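Local atomic coordinates of flavodoxin (PDB entry 6OHK), a protein that binds flavin mononucleotide and transfers electrons, probably serving as an electron donor to redox enzymes. Residues E76-F80 / T81-V85. The protein carries 1 engineered substitution. Sequence-based numbering, arbitrary orientation.
Sequences EEIDF and TGKVV
At chi1 -173° the Asp79 carboxylate is directed away from its own N and lies beside the carbonyl carbon, which brings it forward along the chain to Thr81, and both Thr81 donors converge on one oxygen. The two residues belong to the connection between helix 72-77 and strand 84-90 of the flavodoxin fold, where a type II beta turn from Phe80 to Lys83 steers the chain into strand 84-90, which runs parallel to strand 51-59 in the central sheet. Asp79 OD1 takes the Thr81 hydroxyl on its syn side at 2.7 Å from OG1, only 18° out of the carboxylate plane. Thr81 N, 3.1 Å from the same OD1, comes instead from above that plane, along a fairly straight bond that closes an Asx turn. Two bonds to one oxygen thus hold the carboxylate just ahead of the beta turn. The beta turn itself closes through Lys83 N, 2.9 Å from Phe80 O, while Gly82 takes the positive phi that its third position requires. Lys83 then doubles back: its extended chain crosses the Phe80 side chain at about a right angle, with CD 3.8 Å from Phe80 CD2, and CE passes near Asp79 O. A bend at chi4 (-58°) turns the ammonium group aside, where NZ donates to the carbonyl oxygens of Phe49 and Glu47. Beneath the turn, the Phe80 ring meets Val85 CG2 obliquely, and both side chains pack against Leu52 of strand 51-59 and Val111 of helix 103-113, joining the turn to the core. On the other side of the backbone, one water bridges two carbonyls, donating to Asp79 O at 2.8 Å and to Thr81 O at 2.7 Å.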
ATOM      1  N   GLU A  76      13.172   6.555   5.037  1.00 14.05           N
ATOM      2  CA  GLU A  76      13.672   6.105   6.316  1.00 16.34           C
ATOM      3  C   GLU A  76      14.132   7.245   7.208  1.00 15.86           C
ATOM      4  O   GLU A  76      14.281   7.026   8.417  1.00 18.70           O
ATOM      5  CB  GLU A  76      14.777   5.066   6.110  1.00 21.20           C
ATOM      6  CG  GLU A  76      15.202   4.397   7.406  1.00 25.31           C
ATOM      7  CD  GLU A  76      16.087   3.183   7.182  1.00 40.69           C
ATOM      8  OE1 GLU A  76      16.212   2.715   6.023  1.00 37.61           O
ATOM      9  OE2 GLU A  76      16.656   2.695   8.183  1.00 43.51           O
ATOM     10  N   GLU A  77      14.291   8.452   6.676  1.00 15.36           N
ATOM     11  CA  GLU A  77      14.579   9.617   7.505  1.00 15.89           C
ATOM     12  C   GLU A  77      13.362  10.103   8.267  1.00 16.25           C
ATOM     13  O   GLU A  77      13.514  10.809   9.268  1.00 19.76           O
ATOM     14  CB  GLU A  77      15.104  10.767   6.646  1.00 20.89           C
ATOM     15  CG  GLU A  77      16.512  10.522   6.111  1.00 24.44           C
ATOM     16  CD  GLU A  77      17.040  11.638   5.217  1.00 43.94           C
ATOM     17  OE1 GLU A  77      16.435  12.733   5.179  1.00 43.14           O
ATOM     18  OE2 GLU A  77      18.072  11.405   4.544  1.00 46.12           O
ATOM     19  N   ILE A  78      12.160   9.733   7.835  1.00 14.19           N
ATOM     20  CA  ILE A  78      10.932  10.193   8.459  1.00 13.66           C
ATOM     21  C   ILE A  78      10.688   9.421   9.744  1.00 14.21           C
ATOM     22  O   ILE A  78      10.895   8.206   9.809  1.00 14.43           O
ATOM     23  CB  ILE A  78       9.772   9.998   7.466  1.00 13.13           C
ATOM     24  CG1 ILE A  78      10.003  10.866   6.234  1.00 16.70           C
ATOM     25  CG2 ILE A  78       8.406  10.293   8.119  1.00 17.72           C
ATOM     26  CD1 ILE A  78       8.987  10.660   5.118  1.00 17.39           C
ATOM     27  N   ASP A  79      10.216  10.126  10.766  1.00 14.51           N
ATOM     28  CA  ASP A  79       9.798   9.498  12.005  1.00 14.09           C
ATOM     29  C   ASP A  79       8.344   9.076  11.840  1.00 12.43           C
ATOM     30  O   ASP A  79       7.464   9.927  11.693  1.00 14.57           O
ATOM     31  CB  ASP A  79       9.927  10.491  13.157  1.00 16.62           C
ATOM     32  CG  ASP A  79       9.679   9.860  14.490  1.00 20.38           C
ATOM     33  OD1 ASP A  79       9.362   8.668  14.560  1.00 17.57           O
ATOM     34  OD2 ASP A  79       9.816  10.578  15.518  1.00 24.39           O
ATOM     35  N   PHE A  80       8.090   7.774  11.825  1.00 11.79           N
ATOM     36  CA  PHE A  80       6.737   7.247  11.659  1.00 10.92           C
ATOM     37  C   PHE A  80       6.012   7.014  12.982  1.00 11.27           C
ATOM     38  O   PHE A  80       4.888   6.510  12.981  1.00 10.63           O
ATOM     39  CB  PHE A  80       6.751   5.944  10.829  1.00 10.94           C
ATOM     40  CG  PHE A  80       6.896   6.157   9.353  1.00 10.72           C
ATOM     41  CD1 PHE A  80       8.138   6.385   8.784  1.00 11.29           C
ATOM     42  CD2 PHE A  80       5.780   6.126   8.523  1.00 11.05           C
ATOM     43  CE1 PHE A  80       8.264   6.571   7.405  1.00 11.76           C
ATOM     44  CE2 PHE A  80       5.906   6.343   7.166  1.00 11.66           C
ATOM     45  CZ  PHE A  80       7.138   6.549   6.613  1.00 12.10           C
ATOM     46  N   THR A  81       6.603   7.433  14.109  1.00 13.00           N
ATOM     47  CA  THR A  81       5.937   7.307  15.406  1.00 12.52           C
ATOM     48  C   THR A  81       4.572   7.953  15.344  1.00 11.36           C
ATOM     49  O   THR A  81       4.440   9.072  14.871  1.00 13.68           O
ATOM     50  CB  THR A  81       6.782   7.972  16.494  1.00 13.93           C
ATOM     51  OG1 THR A  81       8.054   7.328  16.526  1.00 17.63           O
ATOM     52  CG2 THR A  81       6.108   7.823  17.855  1.00 18.24           C
ATOM     53  N   GLY A  82       3.554   7.243  15.795  1.00 13.00           N
ATOM     54  CA  GLY A  82       2.213   7.777  15.806  1.00 14.16           C
ATOM     55  C   GLY A  82       1.470   7.680  14.492  1.00 13.67           C
ATOM     56  O   GLY A  82       0.265   7.961  14.467  1.00 15.35           O
ATOM     57  N   LYS A  83       2.133   7.283  13.412  1.00 10.68           N
ATOM     58  CA  LYS A  83       1.484   7.140  12.121  1.00 10.30           C
ATOM     59  C   LYS A  83       0.881   5.767  11.967  1.00 10.13           C
ATOM     60  O   LYS A  83       1.376   4.777  12.503  1.00 11.58           O
ATOM     61  CB  LYS A  83       2.442   7.448  10.979  1.00 11.54           C
ATOM     62  CG  LYS A  83       3.063   8.841  11.057  1.00 12.35           C
ATOM     63  CD  LYS A  83       3.748   9.151   9.724  1.00 13.70           C
ATOM     64  CE  LYS A  83       4.579  10.433   9.758  1.00 16.53           C
ATOM     65  NZ  LYS A  83       3.764  11.624  10.132  1.00 17.46           N
ATOM     66  N   VAL A  84      -0.211   5.721  11.214  1.00 10.09           N
ATOM     67  CA  VAL A  84      -0.960   4.513  10.936  1.00  9.54           C
ATOM     68  C   VAL A  84      -0.980   4.349   9.424  1.00  9.00           C
ATOM     69  O   VAL A  84      -1.442   5.248   8.707  1.00  9.89           O
ATOM     70  CB  VAL A  84      -2.387   4.633  11.484  1.00 10.12           C
ATOM     71  CG1 VAL A  84      -3.152   3.355  11.223  1.00 11.72           C
ATOM     72  CG2 VAL A  84      -2.357   4.949  12.978  1.00 12.30           C
ATOM     73  N   VAL A  85      -0.457   3.226   8.932  1.00  8.63           N
ATOM     74  CA  VAL A  85      -0.162   3.063   7.512  1.00  8.11           C
ATOM     75  C   VAL A  85      -0.804   1.795   6.980  1.00  8.34           C
ATOM     76  O   VAL A  85      -0.604   0.710   7.554  1.00  9.77           O
ATOM     77  CB  VAL A  85       1.350   2.992   7.312  1.00  9.03           C
ATOM     78  CG1 VAL A  85       1.706   2.930   5.849  1.00 11.64           C
ATOM     79  CG2 VAL A  85       2.042   4.160   7.993  1.00 11.63           C
TER
HETATM   80  O   HOH W   1       6.061  10.944  13.876  1.00 27.91           O
HETATM   81  O   HOH W   2       6.870  12.662  10.705  1.00 30.27           O